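Local structure of DnaB intein (1MI8) at residues F137-T140 with N146-A149. The protein is a mini-intein that probably excises itself from the DnaB replicative helicase precursor by protein splicing, joining the flanking segments with a peptide bond. The protein carries 4 engineered substitutions. Residues are numbered along the deposited sequence; the frame is centred on the assembly and turned at random.
Sequences FDLT and NFVA
The phenyl ring of Phe147 has Leu139 over one face and the carboxylate of Asp138 at its rim. Leu139 CG stands 3.7 Å from the centroid of the Phe147 ring, only 17° off the ring normal, a CH-pi contact displaced slightly toward the rim. Both methyls of Leu139 lie over that same face: Leu139 CD1, shifted outward, presses on Phe147 CD1 at 3.3 Å, a close approach for two carbons, while Leu139 CD2 sits higher, nearly above the ring centre, 3.9 Å from Phe147 CE2. At the edge, near the ring plane, Asp138 OD1 comes within 3.6 Å of Phe147 CE1, the carboxylate turned 44° from the ring. Asp138 CG is anti to the backbone N (chi1 -155°), and the same OD1 takes a weak hydrogen bond of 2.8 Å from Leu139 N, which may help keep the carboxylate beside the ring. Leu139 and Phe147 reach toward each other from their two strands, and no hydrogen bond joins the segments; the backbones stay apart, 8.8 Å between Leu139 CA and Phe147 CA. Ile10 and Ile32 also touch Phe147, while His75 packs on Asp138. With an alanine at Phe147, Leu139 would probably lose the ring it rests on and a gap open between the strands. The contact joins residues 137-140 of the long strand 120-140 to strand 146-149, which pairs antiparallel with strand 152-155, consistent with the block F part of the all-beta Hint (Hedgehog/intein) fold, set beside the block B histidine His75.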
ATOM      1  N   PHE A 137       1.546 -19.584   7.979  1.00 30.49           N
ATOM      2  CA  PHE A 137       0.845 -20.801   7.581  1.00 30.63           C
ATOM      3  C   PHE A 137      -0.035 -20.732   6.308  1.00 30.50           C
ATOM      4  O   PHE A 137      -0.443 -19.641   5.854  1.00 26.92           O
ATOM      5  CB  PHE A 137      -0.081 -21.268   8.719  1.00 31.18           C
ATOM      6  CG  PHE A 137       0.585 -21.419  10.099  1.00 33.40           C
ATOM      7  CD1 PHE A 137       1.002 -20.310  10.825  1.00 32.32           C
ATOM      8  CD2 PHE A 137       0.712 -22.690  10.689  1.00 34.68           C
ATOM      9  CE1 PHE A 137       1.531 -20.426  12.116  1.00 35.76           C
ATOM     10  CE2 PHE A 137       1.247 -22.840  12.012  1.00 36.11           C
ATOM     11  CZ  PHE A 137       1.658 -21.712  12.728  1.00 36.54           C
ATOM     12  N   ASP A 138      -0.361 -21.921   5.773  1.00 29.26           N
ATOM     13  CA  ASP A 138      -1.230 -22.035   4.609  1.00 31.19           C
ATOM     14  C   ASP A 138      -2.001 -23.361   4.654  1.00 31.78           C
ATOM     15  O   ASP A 138      -1.873 -24.200   5.558  1.00 31.85           O
ATOM     16  CB  ASP A 138      -0.409 -21.907   3.289  1.00 31.55           C
ATOM     17  CG  ASP A 138      -1.260 -21.400   2.070  1.00 35.81           C
ATOM     18  OD1 ASP A 138      -2.491 -21.151   2.222  1.00 30.71           O
ATOM     19  OD2 ASP A 138      -0.672 -21.270   0.936  1.00 36.04           O
ATOM     20  N   LEU A 139      -2.841 -23.571   3.685  1.00 33.23           N
ATOM     21  CA  LEU A 139      -3.539 -24.809   3.744  1.00 34.21           C
ATOM     22  C   LEU A 139      -3.804 -25.111   2.317  1.00 34.36           C
ATOM     23  O   LEU A 139      -3.673 -24.235   1.469  1.00 35.04           O
ATOM     24  CB  LEU A 139      -4.790 -24.669   4.630  1.00 34.00           C
ATOM     25  CG  LEU A 139      -5.818 -23.558   4.379  1.00 32.48           C
ATOM     26  CD1 LEU A 139      -6.695 -23.954   3.233  1.00 30.67           C
ATOM     27  CD2 LEU A 139      -6.672 -23.349   5.618  1.00 32.31           C
ATOM     28  N   THR A 140      -4.131 -26.365   2.045  1.00 35.11           N
ATOM     29  CA  THR A 140      -4.371 -26.805   0.693  1.00 35.22           C
ATOM     30  C   THR A 140      -5.863 -27.075   0.550  1.00 35.20           C
ATOM     31  O   THR A 140      -6.508 -27.663   1.433  1.00 38.32           O
ATOM     32  CB  THR A 140      -3.553 -28.095   0.402  1.00 35.20           C
ATOM     33  OG1 THR A 140      -2.186 -27.867   0.740  1.00 37.04           O
ATOM     34  CG2 THR A 140      -3.601 -28.454  -1.052  1.00 34.95           C
ATOM     35  N   ASN A 146      -8.830 -21.767  -2.608  1.00 26.91           N
ATOM     36  CA  ASN A 146      -8.813 -20.523  -1.862  1.00 26.26           C
ATOM     37  C   ASN A 146      -9.697 -20.721  -0.651  1.00 26.01           C
ATOM     38  O   ASN A 146     -10.370 -21.769  -0.527  1.00 27.19           O
ATOM     39  CB  ASN A 146      -9.312 -19.375  -2.738  1.00 24.03           C
ATOM     40  CG  ASN A 146     -10.766 -19.532  -3.118  1.00 25.54           C
ATOM     41  OD1 ASN A 146     -11.652 -19.119  -2.381  1.00 22.12           O
ATOM     42  ND2 ASN A 146     -11.016 -20.144  -4.298  1.00 25.51           N
ATOM     43  N   PHE A 147      -9.647 -19.784   0.288  1.00 24.72           N
ATOM     44  CA  PHE A 147     -10.493 -19.904   1.498  1.00 24.76           C
ATOM     45  C   PHE A 147     -10.665 -18.562   2.149  1.00 23.68           C
ATOM     46  O   PHE A 147      -9.918 -17.632   1.885  1.00 24.25           O
ATOM     47  CB  PHE A 147      -9.888 -20.882   2.555  1.00 23.67           C
ATOM     48  CG  PHE A 147      -8.431 -20.568   2.957  1.00 24.38           C
ATOM     49  CD1 PHE A 147      -7.370 -20.883   2.105  1.00 22.75           C
ATOM     50  CD2 PHE A 147      -8.142 -19.933   4.179  1.00 20.77           C
ATOM     51  CE1 PHE A 147      -6.043 -20.570   2.453  1.00 22.78           C
ATOM     52  CE2 PHE A 147      -6.841 -19.618   4.542  1.00 19.63           C
ATOM     53  CZ  PHE A 147      -5.772 -19.923   3.696  1.00 17.79           C
ATOM     54  N   VAL A 148     -11.620 -18.489   3.060  1.00 22.03           N
ATOM     55  CA  VAL A 148     -11.888 -17.281   3.797  1.00 20.61           C
ATOM     56  C   VAL A 148     -11.127 -17.240   5.125  1.00 22.45           C
ATOM     57  O   VAL A 148     -11.219 -18.169   5.944  1.00 22.81           O
ATOM     58  CB  VAL A 148     -13.351 -17.195   4.093  1.00 21.40           C
ATOM     59  CG1 VAL A 148     -13.639 -15.939   5.001  1.00 21.58           C
ATOM     60  CG2 VAL A 148     -14.135 -17.233   2.748  1.00 19.43           C
ATOM     61  N   ALA A 149     -10.342 -16.179   5.317  1.00 20.98           N
ATOM     62  CA  ALA A 149      -9.644 -15.969   6.542  1.00 19.50           C
ATOM     63  C   ALA A 149      -9.812 -14.506   6.896  1.00 19.32           C
ATOM     64  O   ALA A 149      -9.641 -13.599   6.048  1.00 16.40           O
ATOM     65  CB  ALA A 149      -8.169 -16.376   6.386  1.00 19.14           C
TER